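Local coordinates for catechol 2,3-dioxygenase (PDB 3HPY), which probably catalyses the iron-dependent extradiol cleavage of catechol by oxygen to 2-hydroxy-6-oxohexa-2,4-dienoate, as a homotetramer, at residues Val14-Leu19 / Tyr56-Ala61; Ile23-Asn28 / Trp259-Asn264; Leu74-Leu79 / Leu120-Thr125. All coordinates share one frame; numbering follows the deposited sequence.

Contact 1: Val14-Leu19 / Tyr56-Ala61; sequences VRVLNL and YIIREA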
loop_
_atom_site.group_PDB
_atom_site.type_symbol
_atom_site.label_atom_id
_atom_site.label_comp_id
_atom_site.label_asym_id
_atom_site.label_seq_id
_atom_site.Cartn_x
_atom_site.Cartn_y
_atom_site.Cartn_z
ATOM N N VAL C 14 -14.654 -0.009 29.111
ATOM C CA VAL C 14 -13.326 0.121 29.700
ATOM C C VAL C 14 -13.265 1.341 30.619
ATOM O O VAL C 14 -13.883 2.374 30.352
ATOM C CB VAL C 14 -12.246 0.257 28.585
ATOM C CG1 VAL C 14 -10.867 0.475 29.200
ATOM C CG2 VAL C 14 -12.234 -0.992 27.722
ATOM N N ARG C 15 -12.513 1.205 31.702
ATOM C CA ARG C 15 -12.362 2.272 32.679
ATOM C C ARG C 15 -11.001 2.960 32.582
ATOM O O ARG C 15 -9.976 2.308 32.440
ATOM C CB ARG C 15 -12.565 1.697 34.081
ATOM C CG ARG C 15 -11.994 0.296 34.274
ATOM C CD ARG C 15 -12.155 -0.149 35.721
ATOM N NE ARG C 15 -11.339 -1.313 36.059
ATOM C CZ ARG C 15 -11.691 -2.575 35.835
ATOM N NH1 ARG C 15 -12.858 -2.859 35.270
ATOM N NH2 ARG C 15 -10.866 -3.556 36.176
ATOM N N VAL C 16 -11.002 4.285 32.640
ATOM C CA VAL C 16 -9.764 5.050 32.569
ATOM C C VAL C 16 -9.580 5.859 33.854
ATOM O O VAL C 16 -10.554 6.229 34.510
ATOM C CB VAL C 16 -9.765 6.018 31.364
ATOM C CG1 VAL C 16 -9.656 5.238 30.060
ATOM C CG2 VAL C 16 -11.027 6.848 31.373
ATOM N N LEU C 17 -8.327 6.121 34.210
ATOM C CA LEU C 17 -8.002 6.882 35.414
ATOM C C LEU C 17 -8.438 8.346 35.288
ATOM O O LEU C 17 -8.908 8.944 36.258
ATOM C CB LEU C 17 -6.498 6.821 35.674
ATOM C CG LEU C 17 -5.836 5.439 35.598
ATOM C CD1 LEU C 17 -4.322 5.581 35.685
ATOM C CD2 LEU C 17 -6.359 4.556 36.716
ATOM N N ASN C 18 -8.262 8.923 34.100
ATOM C CA ASN C 18 -8.648 10.310 33.857
ATOM C C ASN C 18 -9.592 10.374 32.666
ATOM O O ASN C 18 -9.180 10.234 31.514
ATOM C CB ASN C 18 -7.417 11.180 33.579
ATOM C CG ASN C 18 -7.747 12.666 33.537
ATOM O OD1 ASN C 18 -8.630 13.110 32.796
ATOM N ND2 ASN C 18 -7.031 13.445 34.334
ATOM N N LEU C 19 -10.866 10.594 32.958
ATOM C CA LEU C 19 -11.889 10.662 31.926
ATOM C C LEU C 19 -11.568 11.703 30.860
ATOM O O LEU C 19 -11.617 11.408 29.665
ATOM C CB LEU C 19 -13.242 10.976 32.561
ATOM C CG LEU C 19 -14.420 10.100 32.139
ATOM C CD1 LEU C 19 -15.682 10.582 32.840
ATOM C CD2 LEU C 19 -14.596 10.151 30.641
ATOM N N TYR C 56 -17.542 1.393 22.024
ATOM C CA TYR C 56 -16.527 1.634 23.045
ATOM C C TYR C 56 -17.018 2.700 24.020
ATOM O O TYR C 56 -17.408 3.804 23.612
ATOM C CB TYR C 56 -15.222 2.106 22.402
ATOM C CG TYR C 56 -13.992 1.825 23.237
ATOM C CD1 TYR C 56 -13.406 0.560 23.245
ATOM C CD2 TYR C 56 -13.397 2.831 24.007
ATOM C CE1 TYR C 56 -12.252 0.300 23.990
ATOM C CE2 TYR C 56 -12.242 2.581 24.758
ATOM C CZ TYR C 56 -11.675 1.313 24.737
ATOM O OH TYR C 56 -10.514 1.069 25.438
ATOM N N ILE C 57 -16.996 2.369 25.307
ATOM C CA ILE C 57 -17.451 3.296 26.334
ATOM C C ILE C 57 -16.464 3.352 27.497
ATOM O O ILE C 57 -16.065 2.319 28.036
ATOM C CB ILE C 57 -18.846 2.898 26.895
ATOM C CG1 ILE C 57 -19.810 2.533 25.759
ATOM C CG2 ILE C 57 -19.450 4.077 27.628
ATOM C CD1 ILE C 57 -19.881 1.056 25.451
ATOM N N ILE C 58 -16.073 4.562 27.883
ATOM C CA ILE C 58 -15.134 4.712 28.979
ATOM C C ILE C 58 -15.799 5.277 30.223
ATOM O O ILE C 58 -16.782 6.024 30.143
ATOM C CB ILE C 58 -13.936 5.603 28.583
ATOM C CG1 ILE C 58 -14.431 6.853 27.859
ATOM C CG2 ILE C 58 -12.981 4.813 27.703
ATOM C CD1 ILE C 58 -13.382 7.911 27.676
ATOM N N ARG C 59 -15.245 4.903 31.371
ATOM C CA ARG C 59 -15.752 5.328 32.669
ATOM C C ARG C 59 -14.587 5.581 33.628
ATOM O O ARG C 59 -13.758 4.693 33.851
ATOM C CB ARG C 59 -16.662 4.236 33.236
ATOM C CG ARG C 59 -17.153 4.483 34.650
ATOM C CD ARG C 59 -18.102 3.366 35.098
ATOM N NE ARG C 59 -17.437 2.073 35.262
ATOM C CZ ARG C 59 -16.822 1.684 36.374
ATOM N NH1 ARG C 59 -16.783 2.490 37.428
ATOM N NH2 ARG C 59 -16.255 0.485 36.437
ATOM N N GLU C 60 -14.528 6.786 34.194
ATOM C CA GLU C 60 -13.453 7.136 35.121
ATOM C C GLU C 60 -13.553 6.283 36.372
ATOM O O GLU C 60 -14.393 6.531 37.234
ATOM C CB GLU C 60 -13.518 8.618 35.511
ATOM C CG GLU C 60 -12.347 9.063 36.387
ATOM C CD GLU C 60 -12.393 10.533 36.757
ATOM O OE1 GLU C 60 -12.368 11.388 35.848
ATOM O OE2 GLU C 60 -12.450 10.835 37.966
ATOM N N ALA C 61 -12.698 5.273 36.470
ATOM C CA ALA C 61 -12.724 4.398 37.627
ATOM C C ALA C 61 -11.442 4.504 38.432
ATOM O O ALA C 61 -10.443 5.062 37.979
ATOM C CB ALA C 61 -12.951 2.964 37.195
#

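Contact 2: Ile23-Asn28 / Trp259-Asn264; sequences IHFYRN and WDPSGN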
loop_
_atom_site.group_PDB
_atom_site.type_symbol
_atom_site.label_atom_id
_atom_site.label_comp_id
_atom_site.label_asym_id
_atom_site.label_seq_id
_atom_site.Cartn_x
_atom_site.Cartn_y
_atom_site.Cartn_z
ATOM N N ILE C 23 -11.171 11.003 27.025
ATOM C CA ILE C 23 -12.079 11.537 26.009
ATOM C C ILE C 23 -11.266 12.071 24.828
ATOM O O ILE C 23 -11.505 11.708 23.675
ATOM C CB ILE C 23 -12.948 12.694 26.575
ATOM C CG1 ILE C 23 -13.910 12.155 27.641
ATOM C CG2 ILE C 23 -13.739 13.365 25.455
ATOM C CD1 ILE C 23 -14.855 13.212 28.210
ATOM N N HIS C 24 -10.307 12.937 25.141
ATOM C CA HIS C 24 -9.424 13.540 24.146
ATOM C C HIS C 24 -8.687 12.482 23.343
ATOM O O HIS C 24 -8.655 12.529 22.111
ATOM C CB HIS C 24 -8.396 14.436 24.842
ATOM C CG HIS C 24 -7.267 14.859 23.955
ATOM N ND1 HIS C 24 -7.393 15.855 23.010
ATOM C CD2 HIS C 24 -5.999 14.390 23.842
ATOM C CE1 HIS C 24 -6.253 15.984 22.355
ATOM N NE2 HIS C 24 -5.391 15.107 22.840
ATOM N N PHE C 25 -8.090 11.527 24.049
ATOM C CA PHE C 25 -7.337 10.478 23.385
ATOM C C PHE C 25 -8.164 9.652 22.400
ATOM O O PHE C 25 -7.852 9.600 21.210
ATOM C CB PHE C 25 -6.682 9.556 24.419
ATOM C CG PHE C 25 -5.974 8.380 23.810
ATOM C CD1 PHE C 25 -6.627 7.164 23.656
ATOM C CD2 PHE C 25 -4.664 8.500 23.355
ATOM C CE1 PHE C 25 -5.994 6.084 23.060
ATOM C CE2 PHE C 25 -4.018 7.421 22.753
ATOM C CZ PHE C 25 -4.683 6.214 22.605
ATOM N N TYR C 26 -9.219 9.014 22.891
ATOM C CA TYR C 26 -10.054 8.182 22.039
ATOM C C TYR C 26 -10.810 8.933 20.955
ATOM O O TYR C 26 -11.273 8.329 19.995
ATOM C CB TYR C 26 -11.042 7.377 22.892
ATOM C CG TYR C 26 -10.404 6.190 23.578
ATOM C CD1 TYR C 26 -9.934 5.103 22.834
ATOM C CD2 TYR C 26 -10.239 6.163 24.960
ATOM C CE1 TYR C 26 -9.312 4.018 23.452
ATOM C CE2 TYR C 26 -9.617 5.078 25.593
ATOM C CZ TYR C 26 -9.158 4.011 24.829
ATOM O OH TYR C 26 -8.560 2.928 25.435
ATOM N N ARG C 27 -10.930 10.244 21.086
ATOM C CA ARG C 27 -11.659 10.988 20.076
ATOM C C ARG C 27 -10.756 11.686 19.060
ATOM O O ARG C 27 -11.017 11.646 17.855
ATOM C CB ARG C 27 -12.577 12.020 20.735
ATOM C CG ARG C 27 -13.856 12.240 19.956
ATOM C CD ARG C 27 -14.214 13.703 19.833
ATOM N NE ARG C 27 -14.563 14.303 21.116
ATOM C CZ ARG C 27 -15.111 15.506 21.241
ATOM N NH1 ARG C 27 -15.368 16.229 20.159
ATOM N NH2 ARG C 27 -15.403 15.984 22.445
ATOM N N ASN C 28 -9.690 12.308 19.555
ATOM C CA ASN C 28 -8.762 13.050 18.711
ATOM C C ASN C 28 -7.536 12.263 18.264
ATOM O O ASN C 28 -6.899 12.611 17.270
ATOM C CB ASN C 28 -8.333 14.315 19.448
ATOM C CG ASN C 28 -9.502 15.215 19.763
ATOM O OD1 ASN C 28 -9.479 15.965 20.736
ATOM N ND2 ASN C 28 -10.538 15.150 18.931
ATOM N N TRP C 259 -0.529 1.924 24.136
ATOM C CA TRP C 259 -1.230 2.059 25.403
ATOM C C TRP C 259 -2.025 3.331 25.460
ATOM O O TRP C 259 -1.618 4.355 24.914
ATOM C CB TRP C 259 -0.242 2.047 26.571
ATOM C CG TRP C 259 0.148 0.687 26.969
ATOM C CD1 TRP C 259 -0.643 -0.248 27.573
ATOM C CD2 TRP C 259 1.414 0.065 26.743
ATOM N NE1 TRP C 259 0.056 -1.421 27.737
ATOM C CE2 TRP C 259 1.321 -1.255 27.234
ATOM C CE3 TRP C 259 2.620 0.496 26.174
ATOM C CZ2 TRP C 259 2.388 -2.151 27.170
ATOM C CZ3 TRP C 259 3.684 -0.394 26.112
ATOM C CH2 TRP C 259 3.560 -1.704 26.608
ATOM N N ASP C 260 -3.177 3.288 26.109
ATOM C CA ASP C 260 -3.903 4.523 26.205
ATOM C C ASP C 260 -3.413 5.214 27.490
ATOM O O ASP C 260 -2.733 4.604 28.319
ATOM C CB ASP C 260 -5.421 4.271 26.106
ATOM C CG ASP C 260 -6.076 3.921 27.420
ATOM O OD1 ASP C 260 -5.383 3.481 28.366
ATOM O OD2 ASP C 260 -7.318 4.079 27.486
ATOM N N PRO C 261 -3.696 6.514 27.635
ATOM C CA PRO C 261 -3.302 7.353 28.778
ATOM C C PRO C 261 -3.418 6.743 30.179
ATOM O O PRO C 261 -2.721 7.169 31.100
ATOM C CB PRO C 261 -4.179 8.592 28.615
ATOM C CG PRO C 261 -4.365 8.675 27.131
ATOM C CD PRO C 261 -4.605 7.244 26.736
ATOM N N SER C 262 -4.295 5.757 30.342
ATOM C CA SER C 262 -4.477 5.103 31.637
ATOM C C SER C 262 -3.764 3.756 31.680
ATOM O O SER C 262 -3.767 3.084 32.703
ATOM C CB SER C 262 -5.965 4.875 31.927
ATOM O OG SER C 262 -6.705 6.076 31.848
ATOM N N GLY C 263 -3.159 3.351 30.570
ATOM C CA GLY C 263 -2.474 2.071 30.555
ATOM C C GLY C 263 -3.266 0.933 29.922
ATOM O O GLY C 263 -2.835 -0.218 29.936
ATOM N N ASN C 264 -4.431 1.244 29.371
ATOM C CA ASN C 264 -5.231 0.231 28.701
ATOM C C ASN C 264 -4.623 0.019 27.315
ATOM O O ASN C 264 -4.599 0.941 26.494
ATOM C CB ASN C 264 -6.673 0.703 28.539
ATOM C CG ASN C 264 -7.382 0.890 29.862
ATOM O OD1 ASN C 264 -8.021 1.921 30.095
ATOM N ND2 ASN C 264 -7.288 -0.110 30.732
#

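Contact 3: Leu74-Leu79 / Leu120-Thr125; sequences LDKATL and LYAEKT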
loop_
_atom_site.group_PDB
_atom_site.type_symbol
_atom_site.label_atom_id
_atom_site.label_comp_id
_atom_site.label_asym_id
_atom_site.label_seq_id
_atom_site.Cartn_x
_atom_site.Cartn_y
_atom_site.Cartn_z
ATOM N N LEU C 74 -28.431 -11.797 16.528
ATOM C CA LEU C 74 -29.360 -11.529 15.435
ATOM C C LEU C 74 -30.606 -10.737 15.829
ATOM O O LEU C 74 -30.870 -9.667 15.257
ATOM C CB LEU C 74 -29.768 -12.836 14.754
ATOM C CG LEU C 74 -30.457 -12.711 13.381
ATOM C CD1 LEU C 74 -29.575 -11.950 12.387
ATOM C CD2 LEU C 74 -30.738 -14.099 12.849
ATOM N N ASP C 75 -31.371 -11.249 16.791
ATOM C CA ASP C 75 -32.600 -10.574 17.236
ATOM C C ASP C 75 -33.014 -10.949 18.665
ATOM O O ASP C 75 -32.358 -11.758 19.326
ATOM C CB ASP C 75 -33.746 -10.903 16.270
ATOM C CG ASP C 75 -33.801 -12.380 15.917
ATOM O OD1 ASP C 75 -33.777 -13.215 16.847
ATOM O OD2 ASP C 75 -33.868 -12.710 14.715
ATOM N N LYS C 76 -34.114 -10.357 19.131
ATOM C CA LYS C 76 -34.611 -10.620 20.476
ATOM C C LYS C 76 -34.874 -12.109 20.677
ATOM O O LYS C 76 -34.570 -12.657 21.731
ATOM C CB LYS C 76 -35.883 -9.805 20.734
ATOM C CG LYS C 76 -35.645 -8.298 20.737
ATOM C CD LYS C 76 -36.956 -7.519 20.641
ATOM C CE LYS C 76 -37.539 -7.608 19.237
ATOM N NZ LYS C 76 -38.965 -7.178 19.168
ATOM N N ALA C 77 -35.415 -12.765 19.655
ATOM C CA ALA C 77 -35.687 -14.200 19.737
ATOM C C ALA C 77 -34.390 -14.972 19.982
ATOM O O ALA C 77 -34.359 -15.930 20.755
ATOM C CB ALA C 77 -36.351 -14.688 18.439
ATOM N N THR C 78 -33.320 -14.555 19.315
ATOM C CA THR C 78 -32.030 -15.213 19.470
ATOM C C THR C 78 -31.515 -14.958 20.881
ATOM O O THR C 78 -31.004 -15.866 21.543
ATOM C CB THR C 78 -31.011 -14.663 18.456
ATOM O OG1 THR C 78 -31.597 -14.684 17.147
ATOM C CG2 THR C 78 -29.740 -15.515 18.450
ATOM N N LEU C 79 -31.666 -13.714 21.331
ATOM C CA LEU C 79 -31.221 -13.306 22.658
ATOM C C LEU C 79 -31.818 -14.225 23.724
ATOM O O LEU C 79 -31.088 -14.827 24.515
ATOM C CB LEU C 79 -31.634 -11.858 22.930
ATOM C CG LEU C 79 -31.028 -11.178 24.160
ATOM C CD1 LEU C 79 -29.512 -11.139 24.014
ATOM C CD2 LEU C 79 -31.580 -9.760 24.307
ATOM N N LEU C 120 -24.648 -9.963 26.048
ATOM C CA LEU C 120 -25.309 -10.315 24.794
ATOM C C LEU C 120 -26.546 -9.427 24.682
ATOM O O LEU C 120 -27.349 -9.359 25.613
ATOM C CB LEU C 120 -25.727 -11.792 24.809
ATOM C CG LEU C 120 -24.862 -12.844 24.103
ATOM C CD1 LEU C 120 -23.388 -12.621 24.364
ATOM C CD2 LEU C 120 -25.283 -14.206 24.583
ATOM N N TYR C 121 -26.685 -8.722 23.563
ATOM C CA TYR C 121 -27.840 -7.862 23.362
ATOM C C TYR C 121 -28.270 -7.930 21.914
ATOM O O TYR C 121 -27.473 -8.268 21.040
ATOM C CB TYR C 121 -27.513 -6.406 23.705
ATOM C CG TYR C 121 -26.487 -5.769 22.785
ATOM C CD1 TYR C 121 -25.123 -6.000 22.960
ATOM C CD2 TYR C 121 -26.884 -4.916 21.753
ATOM C CE1 TYR C 121 -24.172 -5.390 22.132
ATOM C CE2 TYR C 121 -25.949 -4.303 20.921
ATOM C CZ TYR C 121 -24.595 -4.539 21.120
ATOM O OH TYR C 121 -23.673 -3.885 20.328
ATOM N N ALA C 122 -29.529 -7.592 21.663
ATOM C CA ALA C 122 -30.057 -7.615 20.305
ATOM C C ALA C 122 -30.452 -6.228 19.841
ATOM O O ALA C 122 -30.702 -6.009 18.654
ATOM C CB ALA C 122 -31.263 -8.543 20.232
ATOM N N GLU C 123 -30.500 -5.280 20.766
ATOM C CA GLU C 123 -30.909 -3.937 20.400
ATOM C C GLU C 123 -29.923 -2.831 20.736
ATOM O O GLU C 123 -29.279 -2.829 21.789
ATOM C CB GLU C 123 -32.275 -3.626 21.021
ATOM C CG GLU C 123 -33.412 -4.498 20.495
ATOM C CD GLU C 123 -34.740 -4.196 21.177
ATOM O OE1 GLU C 123 -35.177 -3.025 21.130
ATOM O OE2 GLU C 123 -35.345 -5.127 21.756
ATOM N N LYS C 124 -29.817 -1.890 19.806
ATOM C CA LYS C 124 -28.947 -0.733 19.931
ATOM C C LYS C 124 -29.231 0.159 18.736
ATOM O O LYS C 124 -29.095 -0.257 17.582
ATOM C CB LYS C 124 -27.478 -1.152 19.948
ATOM C CG LYS C 124 -26.517 0.027 20.035
ATOM C CD LYS C 124 -25.072 -0.417 20.256
ATOM C CE LYS C 124 -24.805 -0.817 21.704
ATOM N NZ LYS C 124 -23.352 -1.084 21.926
ATOM N N THR C 125 -29.633 1.387 19.022
ATOM C CA THR C 125 -29.974 2.353 17.991
ATOM C C THR C 125 -28.952 2.474 16.866
ATOM O O THR C 125 -27.748 2.545 17.109
ATOM C CB THR C 125 -30.191 3.746 18.614
ATOM O OG1 THR C 125 -31.196 3.659 19.630
ATOM C CG2 THR C 125 -30.635 4.745 17.557
#

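Contact 1: Val14-Leu19 / Tyr56-Ala61
Val14 and Ile58, Arg15 and Arg59, and Val16 and Glu60 face each other as three parallel bridges between strands 9-16 and 56-60. Four backbone hydrogen bonds hold the pairing. The straightest runs from Val14 N to Ile57 O (2.9 Å, 157° at the hydrogen). At the other end, Ala61 N reaches Val16 O over 3.1 Å.

The face that carries Val14, Val16 and Ile58 is packed at its buried end. Val14 CG2 lies 3.5 Å from Tyr56 OH, approaching the ring obliquely. That hydroxyl is hydrogen-bonded to Tyr26 OH. Val16 CG1 touches Ile58 CG2 at 4.1 Å. Ile58 CD1 meets Leu19 CD2 at 3.9 Å, and so ties the start of helix 19-29 to the sheet.

The same face opens to solvent at its far end, where Glu60 and Leu17 are exposed. Glu60 has an extended chain, with CG anti to the backbone N (chi1 -175°). This carries OE1 to the N-terminal end of the helix, where Leu19 N gives it only a weak bond of 3.4 Å. Asn18 caps the same helix through Glu21 N.

On the opposite face the aliphatic part of Arg15 is closely packed, with Ala61 CB 3.4 Å from Arg15 CB. Beyond it the guanidinium groups of Arg15 and Arg59 come close without touching. Both form salt bridges to Asp67 OD1, which probably balances their charge.

Strand 56-60 thus lies between 43-46 and 9-16, parallel to the latter. This return of the fourth strand to the first is characteristic of the vicinal oxygen chelate (glyoxalase) fold.

Contact 2: Ile23-Asn28 / Trp259-Asn264
Phe25 and Tyr26 of helix 19-29 meet Asp260 and Pro261 in the turn between the antiparallel strands 254-259 and 265-270. This is a type I beta turn, Asp260 to Gly263, closed by Gly263 N to Asp260 O (2.6 Å). The bond from Asp260 N to Asn264 O flanks it. An Asx turn sits on it, with Asp260 OD1 accepting from Ser262 N. The contact joins a helix of the VOC family region to a hairpin of the later glyoxalase-family region.

Asp260 carries the polar part. CB lies 3.6 Å from Phe25 CE1 and also packs against Tyr26 OH. CG lies 3.3 Å from the same hydroxyl. At the tip the two oxygens divide the work. OD2 accepts the proton of Tyr26 OH at 2.7 Å, and the donor comes in 46° out of the carboxylate plane. That hydroxyl also bonds Tyr56 OH. OD1 turns back to its own backbone. Ser262 N (3.2 Å) and Asn264 N (2.6 Å) reach that OD1 from opposite faces of the plane. Three bonds therefore fix the rotation of this buried carboxylate. They would probably also stabilise its negative charge.

The Phe25 ring stands nearly perpendicular to the carboxylate. Its CG is anti to the backbone N (chi1 175°), which brings one ring face under the turn. Over that face Pro261 CD makes a CH-pi contact, 3.6 Å from the ring centroid and 19° off the normal.

Contact 3: Leu74-Leu79 / Leu120-Thr125
The flat peptide group between Asp75 and Lys76 carries the methyl of Ala122 over one face: Ala122 CB lies 3.4 Å from Asp75 C, almost straight above it. At the edge of this group Asp75 O accepts from Leu79 N, the first turn of helix 76-89. A second peptide, between Leu120 and Tyr121, is covered by a leucine methyl. Leu79 CD1 sits over its face, 3.2 Å from Leu120 O and 3.5 Å from Leu120 C. Leu79 CG is anti to the backbone N (chi1 -169°), and its other methyl, CD2, comes to 4.0 Å from Ala122 N. That N is buried here and has no polar partner in the model.

The third flat group is the Glu123 carboxylate. Lys76 CD meets its OE2 at 3.1 Å, obliquely and out of the plane. The lysine amine itself does not touch the carboxylate.

Asp75 is the N-cap of the helix: its OD1 accepts from both Thr78 N and Thr78 OG1. The contact seats the start of helix 76-89 on the end of strand 117-121, away from the iron site. The sheet neighbours of that strand are 65-73 and 107-111, and Leu79 also touches Val73 and Val108 on them.

Overall arrangement
From the N terminus, the chain runs along strand 9-16 into helix 19-29. Contact 1 closes the first loop, when strand 56-60 returns to pair with 9-16. Contact 3 follows in series: it opens after strand 65-73 and closes at the end of strand 117-121. Both reach the same eight-stranded sheet, with centres about 25 Å apart. Contact 2 spans far more sequence. It starts inside the loop of contact 1, so the two cross, and it encloses all of contact 3. It ties helix 19-29 to the 259-264 turn of the second sheet. Contacts 1 and 2 touch directly, where Leu17 N bonds Ser262 OG and Tyr56 OH meets Tyr26 OH; contact 3 stands apart.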